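Local atomic coordinates of predicted ATPase of the ABC class (Vibrio vulnificus, PDB entry 5D6A), a protein that probably binds and hydrolyses ATP as an ABC-class ATPase and holds the analogue AMP-PNP together with the second subunit of its assembly. Residues D336-G339 / S340-Q343; P386-L390 / V391-G395; I407-G410 / G411-D414; S487-G491 / K492-D496; D558-A561 / A562-R565. All blocks are in the same frame, centred on the assembly; numbering follows the deposited sequence.

Interaction 1 (D336-G339 / S340-Q343); sequences DASG and STSQ. With NA (sodium ion), chain B; ANP (phosphoaminophosphonic acid-adenylate ester), chain C.
Ser338 and Ser342 meet where the loop after strand 332-334 runs into helix 339-352, and Ser338 is the one that reaches the nucleotide. Its OG binds the sodium ion at 2.4 Å, and O3G and O2B of AMP-PNP hold the same ion, which thus bridges the serine to the beta and gamma phosphates. The hydroxyl is directed there by a chi1 of 170°, which places it opposite the residue's backbone N; although Ser338 occupies the N-cap position, its side chain makes no capping bond. Next to it Gly339 N gives a weak hydrogen bond to O2G at 3.3 Å, and the ribose O3' donates to Asp336 O at 2.6 Å.

Behind this first shell the turn is knitted by backbone bonds. Ser342 N reaches Ser338 O at 3.0 Å from well above the carbonyl plane, whereas Gln343 N meets Gly339 O, also at 3.0 Å, much nearer to that group's plane. Ser342 OG lies against both carbonyl oxygens, with Glu306 O as a further partner. Thr341 OG1 rests against Ser338 CB at 3.4 Å, on the flank of the metal ligand. The Gln343 amide is bonded at both ends, NE2 to Ser365 OG and OE1 to Ala366 N.

Lys271 N and Gly270 N of the second subunit grip the same nucleotide, consistent with the signature-motif side of the ATP sandwich of ABC ATPases. With the helix N-terminus directed at the gamma phosphate, its dipole would probably help to stabilise the negative charge there.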
# COMPACT_ATOMS: atom_id res chain seq x y z
N ASP A 336 -17.41 3.82 -0.09
CA ASP A 336 -16.65 3.40 1.09
C ASP A 336 -17.20 2.05 1.55
O ASP A 336 -17.97 1.97 2.50
CB ASP A 336 -16.77 4.46 2.19
CG ASP A 336 -15.83 4.22 3.35
OD1 ASP A 336 -15.31 3.10 3.50
OD2 ASP A 336 -15.61 5.17 4.14
N ALA A 337 -16.77 0.99 0.87
CA ALA A 337 -17.25 -0.36 1.13
C ALA A 337 -16.66 -1.05 2.36
O ALA A 337 -15.48 -0.90 2.67
CB ALA A 337 -17.03 -1.23 -0.10
N SER A 338 -17.52 -1.83 3.01
CA SER A 338 -17.16 -2.61 4.20
C SER A 338 -16.23 -3.78 3.84
O SER A 338 -15.84 -3.93 2.69
CB SER A 338 -18.45 -3.14 4.85
OG SER A 338 -18.19 -4.09 5.86
N GLY A 339 -15.87 -4.58 4.84
CA GLY A 339 -14.98 -5.72 4.63
C GLY A 339 -15.68 -6.85 3.89
O GLY A 339 -15.31 -7.20 2.77
N SER A 340 -16.69 -7.42 4.53
CA SER A 340 -17.47 -8.50 3.93
C SER A 340 -18.18 -8.04 2.66
O SER A 340 -18.38 -8.83 1.73
CB SER A 340 -18.52 -9.02 4.93
OG SER A 340 -19.42 -7.99 5.30
N THR A 341 -18.55 -6.77 2.62
CA THR A 341 -19.23 -6.21 1.47
C THR A 341 -18.29 -6.11 0.29
O THR A 341 -18.65 -6.47 -0.83
CB THR A 341 -19.78 -4.81 1.79
OG1 THR A 341 -20.66 -4.89 2.92
CG2 THR A 341 -20.53 -4.25 0.60
N SER A 342 -17.08 -5.62 0.54
CA SER A 342 -16.09 -5.47 -0.52
C SER A 342 -15.64 -6.81 -1.07
O SER A 342 -15.41 -6.94 -2.27
CB SER A 342 -14.87 -4.69 -0.03
OG SER A 342 -14.26 -5.36 1.06
N GLN A 343 -15.51 -7.80 -0.20
CA GLN A 343 -15.07 -9.11 -0.66
C GLN A 343 -16.18 -9.77 -1.47
O GLN A 343 -15.92 -10.39 -2.49
CB GLN A 343 -14.60 -9.98 0.51
CG GLN A 343 -13.87 -11.23 0.04
CD GLN A 343 -13.03 -11.88 1.14
OE1 GLN A 343 -13.23 -11.63 2.33
NE2 GLN A 343 -12.09 -12.72 0.73
NA NA B . -18.61 -5.95 7.35
PG ANP C . -16.36 -4.08 9.16
O1G ANP C . -15.83 -3.61 10.49
O2G ANP C . -15.28 -4.29 8.12
O3G ANP C . -17.33 -5.23 9.30
PB ANP C . -19.03 -2.65 8.71
O1B ANP C . -19.38 -2.65 10.17
O2B ANP C . -19.60 -3.76 7.86
N3B ANP C . -17.28 -2.72 8.55
PA ANP C . -18.62 -0.03 7.74
O1A ANP C . -18.57 0.95 8.87
O2A ANP C . -17.33 -0.58 7.19
O3A ANP C . -19.59 -1.25 8.14
O5' ANP C . -19.42 0.63 6.52
C5' ANP C . -20.70 1.22 6.71
C4' ANP C . -20.98 2.24 5.62
O4' ANP C . -21.96 3.16 6.09
C3' ANP C . -19.75 3.06 5.23
O3' ANP C . -19.77 3.33 3.82
C2' ANP C . -19.88 4.33 6.03
O2' ANP C . -19.37 5.46 5.32
C1' ANP C . -21.38 4.45 6.30
N9 ANP C . -21.66 4.92 7.68
C8 ANP C . -21.10 4.46 8.82
N7 ANP C . -21.60 5.12 9.89
C5 ANP C . -22.50 6.02 9.44
C6 ANP C . -23.39 7.04 10.04
N6 ANP C . -23.42 7.23 11.38
N1 ANP C . -24.17 7.77 9.21
C2 ANP C . -24.15 7.59 7.87
N3 ANP C . -23.36 6.67 7.27
C4 ANP C . -22.53 5.88 7.98

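Interaction 2 (P386-L390 / V391-G395); sequences PITPL and VDRIG
Pro389 and Leu390 lead into the first turn of helix 390-401, and their carbonyl groups take up the amides of Asp392, Arg393 and Ile394. The helix belongs to the beta-alpha-beta crossover that links strand 357-361 to its parallel neighbour 404-408 in the P-loop domain. Asp392 N bonds Pro389 O at 3.0 Å from above the carbonyl plane. Leu390 O is shared: Ile394 N approaches it almost in line with the C=O bond, at 2.6 Å and with an N-H...O angle of 172°, while Arg393 N adds a weak, bent bond.

The polar ends of Thr388 and Arg393 find their partners outside the two segments. Arg393 NH1 bonds Gln396 and its NE makes a weak bond to Asn318 O; Thr388 OG1 pairs with Asn321. The Thr388 methyl, CG2, lies 3.6 Å from Arg393 NE, oblique to the guanidinium plane; a bend at chi2 (-62°) leads the Arg393 chain past it. The Asp392 carboxylate lies beside the proline ring, OD2 being 3.6 Å from Pro389 CD. Leu390 reaches Phe369 and Leu347, and its CD1 packs against Ile394 CB at 3.7 Å.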
# COMPACT_ATOMS: atom_id res chain seq x y z
N PRO A 386 -29.26 -12.41 8.25
CA PRO A 386 -27.85 -12.82 8.21
C PRO A 386 -27.26 -12.94 6.81
O PRO A 386 -27.95 -13.40 5.89
CB PRO A 386 -27.85 -14.18 8.92
CG PRO A 386 -29.23 -14.70 8.73
CD PRO A 386 -30.13 -13.49 8.75
N ILE A 387 -26.01 -12.53 6.65
CA ILE A 387 -25.31 -12.62 5.37
C ILE A 387 -25.05 -14.09 5.04
O ILE A 387 -24.83 -14.90 5.94
CB ILE A 387 -23.96 -11.85 5.41
CG1 ILE A 387 -23.30 -11.84 4.02
CG2 ILE A 387 -23.00 -12.46 6.43
CD1 ILE A 387 -21.99 -11.08 3.98
N THR A 388 -25.10 -14.43 3.76
CA THR A 388 -24.86 -15.80 3.31
C THR A 388 -23.36 -15.99 3.10
O THR A 388 -22.80 -15.49 2.12
CB THR A 388 -25.63 -16.10 2.00
OG1 THR A 388 -27.02 -15.85 2.20
CG2 THR A 388 -25.42 -17.54 1.56
N PRO A 389 -22.70 -16.74 4.00
CA PRO A 389 -21.25 -16.93 3.91
C PRO A 389 -20.84 -17.79 2.73
O PRO A 389 -21.60 -18.65 2.28
CB PRO A 389 -20.90 -17.62 5.23
CG PRO A 389 -22.12 -18.39 5.57
CD PRO A 389 -23.28 -17.58 5.07
N LEU A 390 -19.62 -17.57 2.24
CA LEU A 390 -19.09 -18.29 1.09
C LEU A 390 -19.25 -19.81 1.20
O LEU A 390 -19.60 -20.47 0.22
CB LEU A 390 -17.61 -17.94 0.89
CG LEU A 390 -16.87 -18.67 -0.24
CD1 LEU A 390 -17.56 -18.47 -1.58
CD2 LEU A 390 -15.42 -18.21 -0.31
N VAL A 391 -19.02 -20.35 2.39
CA VAL A 391 -19.14 -21.80 2.61
C VAL A 391 -20.44 -22.38 2.03
O VAL A 391 -20.45 -23.51 1.55
CB VAL A 391 -19.01 -22.15 4.12
CG1 VAL A 391 -20.11 -21.49 4.94
CG2 VAL A 391 -19.02 -23.66 4.32
N ASP A 392 -21.51 -21.59 2.05
CA ASP A 392 -22.81 -22.03 1.52
C ASP A 392 -22.90 -21.87 -0.00
O ASP A 392 -23.64 -22.60 -0.67
CB ASP A 392 -23.95 -21.25 2.19
CG ASP A 392 -24.07 -21.53 3.69
OD1 ASP A 392 -23.46 -22.50 4.17
OD2 ASP A 392 -24.78 -20.77 4.38
N ARG A 393 -22.16 -20.90 -0.56
CA ARG A 393 -22.20 -20.64 -2.00
C ARG A 393 -21.06 -21.29 -2.77
O ARG A 393 -21.22 -21.67 -3.93
CB ARG A 393 -22.17 -19.14 -2.27
CG ARG A 393 -23.36 -18.37 -1.73
CD ARG A 393 -24.66 -18.83 -2.36
NE ARG A 393 -25.78 -17.98 -1.99
CZ ARG A 393 -27.04 -18.16 -2.39
NH1 ARG A 393 -27.36 -19.19 -3.18
NH2 ARG A 393 -27.99 -17.32 -2.00
N ILE A 394 -19.90 -21.42 -2.13
CA ILE A 394 -18.72 -21.99 -2.79
C ILE A 394 -19.01 -23.32 -3.47
O ILE A 394 -18.49 -23.59 -4.55
CB ILE A 394 -17.55 -22.15 -1.80
CG1 ILE A 394 -16.25 -22.47 -2.55
CG2 ILE A 394 -17.87 -23.21 -0.74
CD1 ILE A 394 -15.05 -22.62 -1.65
N GLY A 395 -19.84 -24.15 -2.85
CA GLY A 395 -20.21 -25.44 -3.42
C GLY A 395 -21.01 -25.26 -4.69
O GLY A 395 -20.82 -25.99 -5.67

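Interaction 3 (I407-G410 / G411-D414); sequences IVMG and GSGD
The chain from Met409 to Ser412 leaves the end of strand 404-408 in an irregular loop, with no hydrogen bond between 407-410 and 411-414. Extended geometry ends at Met409, whose psi of -111° breaks the strand. Gly410 follows with a phi of +88°, at backbone angles where a beta carbon would be jammed against the preceding carbonyl oxygen, so the sharp change of direction depends on glycine. Gly411 carries the chain on, and the backbone returns past the Met409 side chain.

That side chain, modelled as selenomethionine, spans the bend. Its chain is folded at both chi2 and chi3, which brings the SE-CE end alongside Ser412. SE of Met409 lies 3.4 Å from OG of Ser412, and the terminal methyl CE of Met409 touches the main-chain O of Ser412 at 3.2 Å. The serine hydroxyl is set between its own backbone N and carbonyl carbon (chi1 56°), on the side where the selenium sits.

Glu362 fixes the loop from outside by accepting a hydrogen bond from Ser412 N and a weak one from Gly411 N. This loop follows the strand next to 357-361 and probably corresponds to the switch region of ABC ATPases; Val408 just before it touches AMP-PNP. Strand 404-408 runs between parallel strands 357-361 and 260-264; on this strand Val408 packs against Lys271 and Leu275 of helix 271-280, while Met409 covers Glu362 and Tyr415.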
# COMPACT_ATOMS: atom_id res chain seq x y z
N ILE A 407 -8.30 -22.50 -1.27
CA ILE A 407 -8.32 -21.70 -0.05
C ILE A 407 -7.31 -22.14 1.02
O ILE A 407 -7.25 -23.31 1.39
CB ILE A 407 -9.72 -21.75 0.61
CG1 ILE A 407 -10.81 -21.53 -0.43
CG2 ILE A 407 -9.83 -20.72 1.74
CD1 ILE A 407 -12.21 -21.55 0.14
N VAL A 408 -6.52 -21.18 1.50
CA VAL A 408 -5.58 -21.42 2.58
C VAL A 408 -6.38 -21.17 3.85
O VAL A 408 -6.90 -20.08 4.05
CB VAL A 408 -4.37 -20.46 2.53
CG1 VAL A 408 -3.55 -20.56 3.80
CG2 VAL A 408 -3.51 -20.76 1.31
N MSE A 409 -6.47 -22.19 4.71
CA MSE A 409 -7.27 -22.08 5.93
C MSE A 409 -6.46 -22.16 7.19
O MSE A 409 -5.69 -21.24 7.49
CB MSE A 409 -8.34 -23.16 5.87
CG MSE A 409 -9.26 -22.96 4.67
SE MSE A 409 -11.13 -22.89 5.26
CE MSE A 409 -11.22 -24.65 6.15
N GLY A 410 -6.62 -23.25 7.94
CA GLY A 410 -5.90 -23.42 9.20
C GLY A 410 -6.65 -22.81 10.38
O GLY A 410 -6.14 -22.84 11.51
N GLY A 411 -7.84 -22.28 10.13
CA GLY A 411 -8.66 -21.66 11.18
C GLY A 411 -10.01 -22.34 11.33
O GLY A 411 -10.26 -23.03 12.32
N SER A 412 -10.88 -22.13 10.35
CA SER A 412 -12.21 -22.73 10.34
C SER A 412 -12.14 -24.18 9.86
O SER A 412 -11.13 -24.61 9.30
CB SER A 412 -13.15 -21.93 9.44
OG SER A 412 -12.64 -21.81 8.12
N GLY A 413 -13.22 -24.93 10.07
CA GLY A 413 -13.25 -26.34 9.67
C GLY A 413 -14.51 -26.81 8.98
O GLY A 413 -14.58 -27.97 8.55
N ASP A 414 -15.51 -25.94 8.87
CA ASP A 414 -16.77 -26.32 8.22
C ASP A 414 -16.64 -26.44 6.69
O ASP A 414 -17.54 -26.97 6.03
CB ASP A 414 -17.90 -25.37 8.62
CG ASP A 414 -17.56 -23.91 8.38
OD1 ASP A 414 -16.42 -23.62 7.97
OD2 ASP A 414 -18.43 -23.05 8.63

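Interaction 4 (S487-G491 / K492-D496); sequences SLRFG and KEFTD
Phe490 and Glu493 are joined in both directions, by a straight bond from Phe490 N to Glu493 O (2.9 Å, 170°) and a weak one from Glu493 N to Phe490 O. One step further from the turn, Leu488 and Thr495 form a second reciprocal pair: Thr495 N meets Leu488 O at 2.9 Å, and Leu488 N lies in the carbonyl plane of Thr495 O at 3.1 Å. A water donates to Leu488 O and Glu493 O and also bonds Thr495 OG1, so it links carbonyls of both strands and the threonine hydroxyl.

Arg489 braces the turn itself. Its fully extended chain carries NE to Gly491 O at 2.8 Å, with the oxygen close to the guanidinium plane. The same chain passes over one face of Phe494, where CG of Arg489 makes a CH-pi contact 4.2 Å from the ring centroid, offset toward the rim. Ser487 OG comes to the edge of that ring, 3.8 Å from Phe494 CD1.

On the face of the sheet opposite Arg489 and Phe494, Leu488 and Phe490 turn to Trp516 of helix 506-519, Phe490 edge-to-face. Two antiparallel strands closed by a type II' turn, with Gly491 at its positive-phi corner, make a classic beta hairpin, here two strands of the three-stranded sheet of the MRB1590 C-terminal domain.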
# COMPACT_ATOMS: atom_id res chain seq x y z
N SER A 487 -1.09 2.60 -8.04
CA SER A 487 -1.97 3.67 -8.53
C SER A 487 -2.02 3.83 -10.04
O SER A 487 -1.05 3.56 -10.74
CB SER A 487 -1.56 5.00 -7.89
OG SER A 487 -2.38 6.06 -8.34
N LEU A 488 -3.17 4.28 -10.53
CA LEU A 488 -3.40 4.54 -11.95
C LEU A 488 -4.14 5.85 -12.11
O LEU A 488 -5.25 6.02 -11.59
CB LEU A 488 -4.22 3.42 -12.59
CG LEU A 488 -4.69 3.71 -14.03
CD1 LEU A 488 -3.52 4.02 -14.96
CD2 LEU A 488 -5.51 2.54 -14.56
N ARG A 489 -3.53 6.79 -12.82
CA ARG A 489 -4.13 8.09 -13.05
C ARG A 489 -4.77 8.17 -14.44
O ARG A 489 -4.13 7.90 -15.45
CB ARG A 489 -3.10 9.20 -12.89
CG ARG A 489 -3.71 10.58 -13.07
CD ARG A 489 -2.71 11.69 -12.82
NE ARG A 489 -3.30 13.00 -13.06
CZ ARG A 489 -2.70 14.16 -12.83
NH1 ARG A 489 -1.46 14.18 -12.34
NH2 ARG A 489 -3.33 15.29 -13.08
N PHE A 490 -6.05 8.54 -14.45
CA PHE A 490 -6.81 8.68 -15.68
C PHE A 490 -7.48 10.05 -15.57
O PHE A 490 -8.55 10.19 -14.98
CB PHE A 490 -7.82 7.54 -15.80
CG PHE A 490 -8.48 7.44 -17.15
CD1 PHE A 490 -7.79 6.91 -18.23
CD2 PHE A 490 -9.79 7.85 -17.33
CE1 PHE A 490 -8.39 6.80 -19.47
CE2 PHE A 490 -10.40 7.74 -18.57
CZ PHE A 490 -9.69 7.22 -19.64
N GLY A 491 -6.83 11.06 -16.14
CA GLY A 491 -7.31 12.43 -16.06
C GLY A 491 -6.91 12.97 -14.69
O GLY A 491 -5.74 12.95 -14.33
N LYS A 492 -7.90 13.44 -13.94
CA LYS A 492 -7.67 13.95 -12.59
C LYS A 492 -7.96 12.84 -11.55
O LYS A 492 -7.69 13.01 -10.37
CB LYS A 492 -8.56 15.18 -12.33
CG LYS A 492 -8.17 16.39 -13.18
CD LYS A 492 -9.27 17.44 -13.33
CE LYS A 492 -9.72 18.09 -12.03
NZ LYS A 492 -10.54 17.20 -11.16
N GLU A 493 -8.48 11.71 -12.03
CA GLU A 493 -8.88 10.60 -11.16
C GLU A 493 -7.76 9.59 -10.88
O GLU A 493 -7.06 9.16 -11.80
CB GLU A 493 -10.06 9.86 -11.79
CG GLU A 493 -11.23 10.76 -12.12
CD GLU A 493 -11.79 11.48 -10.91
OE1 GLU A 493 -11.91 10.84 -9.84
OE2 GLU A 493 -12.12 12.67 -11.03
N PHE A 494 -7.62 9.23 -9.61
CA PHE A 494 -6.62 8.25 -9.17
C PHE A 494 -7.31 6.99 -8.70
O PHE A 494 -8.20 7.05 -7.85
CB PHE A 494 -5.77 8.82 -8.04
CG PHE A 494 -4.85 9.93 -8.47
CD1 PHE A 494 -3.56 9.65 -8.90
CD2 PHE A 494 -5.27 11.25 -8.46
CE1 PHE A 494 -2.71 10.66 -9.30
CE2 PHE A 494 -4.43 12.27 -8.85
CZ PHE A 494 -3.14 11.97 -9.27
N THR A 495 -6.89 5.85 -9.23
CA THR A 495 -7.46 4.56 -8.87
C THR A 495 -6.48 3.75 -8.05
O THR A 495 -5.35 3.52 -8.47
CB THR A 495 -7.83 3.74 -10.13
OG1 THR A 495 -8.73 4.50 -10.94
CG2 THR A 495 -8.48 2.42 -9.74
N ASP A 496 -6.92 3.32 -6.87
CA ASP A 496 -6.09 2.53 -5.98
C ASP A 496 -6.16 1.05 -6.41
O ASP A 496 -7.23 0.44 -6.42
CB ASP A 496 -6.58 2.70 -4.54
CG ASP A 496 -5.69 2.01 -3.54
OD1 ASP A 496 -4.76 1.29 -3.95
OD2 ASP A 496 -5.92 2.19 -2.33
O HOH W 1 -7.85 6.26 -12.60

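Interaction 5 (D558-A561 / A562-R565); sequences DVMA and ALNR
Arg565 folds its side chain back over Ala561, lying along the last turn of helix 556-564 in the MRB1590 C-terminal domain. Arg565 NH2 bonds Ala561 O at 2.9 Å; the oxygen lies in the guanidinium plane, at its edge, while the donor stands above the plane of the carbonyl. The chain is extended from CG to NE and then turns at chi4 (78°), which brings NH2 round to the oxygen. Arg565 N makes a weak bond to the same oxygen and another bond to Ala562 O, as the helix runs out.

The guanidinium has partners beyond the helix as well: NH1 forms a salt bridge with Glu306, and the group makes a cation-pi contact with Trp346 of helix 339-352. This buried charge thereby ties the C-terminal domain to the P-loop domain.

Upstream, regular helical bonds run from Ala562 N to Asp558 O and from Leu563 N to Val559 O, both 2.9 Å. Asn564 N meets Met560 O nearly head-on. The Met560 side chain runs obliquely across that of Asn564, whose OD1 is hydrogen-bonded to Arg462, with CE of Met560 3.7 Å from OD1 of Asn564. Met560, a selenomethionine, is bent at chi2 and chi3, and its SE rests 4.3 Å from Leu563 CD2.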
# COMPACT_ATOMS: atom_id res chain seq x y z
N ASP A 558 -8.31 -7.98 -15.18
CA ASP A 558 -7.61 -6.94 -14.41
C ASP A 558 -8.05 -5.53 -14.81
O ASP A 558 -8.15 -4.65 -13.96
CB ASP A 558 -6.09 -7.11 -14.52
CG ASP A 558 -5.58 -8.35 -13.81
OD1 ASP A 558 -6.22 -8.80 -12.83
OD2 ASP A 558 -4.52 -8.88 -14.21
N VAL A 559 -8.32 -5.33 -16.10
CA VAL A 559 -8.79 -4.03 -16.59
C VAL A 559 -10.13 -3.73 -15.92
O VAL A 559 -10.38 -2.60 -15.49
CB VAL A 559 -8.97 -4.03 -18.12
CG1 VAL A 559 -9.53 -2.70 -18.59
CG2 VAL A 559 -7.65 -4.31 -18.82
N MSE A 560 -10.98 -4.75 -15.84
CA MSE A 560 -12.30 -4.62 -15.20
C MSE A 560 -12.11 -4.35 -13.74
O MSE A 560 -12.74 -3.45 -13.18
CB MSE A 560 -13.11 -5.91 -15.36
CG MSE A 560 -13.68 -6.08 -16.76
SE MSE A 560 -14.82 -4.55 -17.25
CE MSE A 560 -16.20 -4.73 -15.85
N ALA A 561 -11.24 -5.14 -13.10
CA ALA A 561 -10.97 -4.96 -11.68
C ALA A 561 -10.58 -3.51 -11.38
O ALA A 561 -11.10 -2.91 -10.44
CB ALA A 561 -9.86 -5.91 -11.24
N ALA A 562 -9.68 -2.96 -12.18
CA ALA A 562 -9.23 -1.58 -12.01
C ALA A 562 -10.39 -0.62 -12.26
O ALA A 562 -10.56 0.37 -11.54
CB ALA A 562 -8.09 -1.27 -12.96
N LEU A 563 -11.19 -0.94 -13.27
CA LEU A 563 -12.33 -0.12 -13.65
C LEU A 563 -13.43 -0.17 -12.59
O LEU A 563 -14.13 0.82 -12.37
CB LEU A 563 -12.83 -0.57 -15.02
CG LEU A 563 -13.76 0.32 -15.83
CD1 LEU A 563 -13.18 1.72 -16.00
CD2 LEU A 563 -13.99 -0.33 -17.19
N ASN A 564 -13.58 -1.32 -11.93
CA ASN A 564 -14.57 -1.50 -10.86
C ASN A 564 -14.24 -0.65 -9.64
O ASN A 564 -15.10 -0.41 -8.80
CB ASN A 564 -14.65 -2.97 -10.42
CG ASN A 564 -15.22 -3.88 -11.50
OD1 ASN A 564 -15.92 -3.43 -12.40
ND2 ASN A 564 -14.93 -5.17 -11.38
N ARG A 565 -12.98 -0.23 -9.54
CA ARG A 565 -12.50 0.58 -8.41
C ARG A 565 -12.32 2.05 -8.74
O ARG A 565 -11.90 2.83 -7.88
CB ARG A 565 -11.20 -0.01 -7.87
CG ARG A 565 -11.41 -1.36 -7.21
CD ARG A 565 -10.11 -2.11 -6.96
NE ARG A 565 -10.37 -3.33 -6.22
CZ ARG A 565 -10.86 -4.45 -6.76
NH1 ARG A 565 -11.07 -5.51 -5.99
NH2 ARG A 565 -11.14 -4.52 -8.05

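The five contacts follow one another along the chain, interactions 1 to 3 in the P-loop domain and 4 and 5 in the C-terminal domain. Interactions 2 and 3 have centres about 14 Å apart and touch through Ile394 and Ile407, as helix 390-401 packs on strand 404-408. Interaction 1 meets interaction 2 where Ser340 packs on Ile387. Hairpin 487-496 lies against helix 556-564, the centres of interactions 4 and 5 being about 12 Å apart, with Thr495 packed on Ala562. Interactions 1 and 5 do not touch, yet both use Glu306: its main-chain O pairs with Ser342 and its carboxylate with Arg565. The C-terminal domain thus lies close behind the loop that meets the nucleotide.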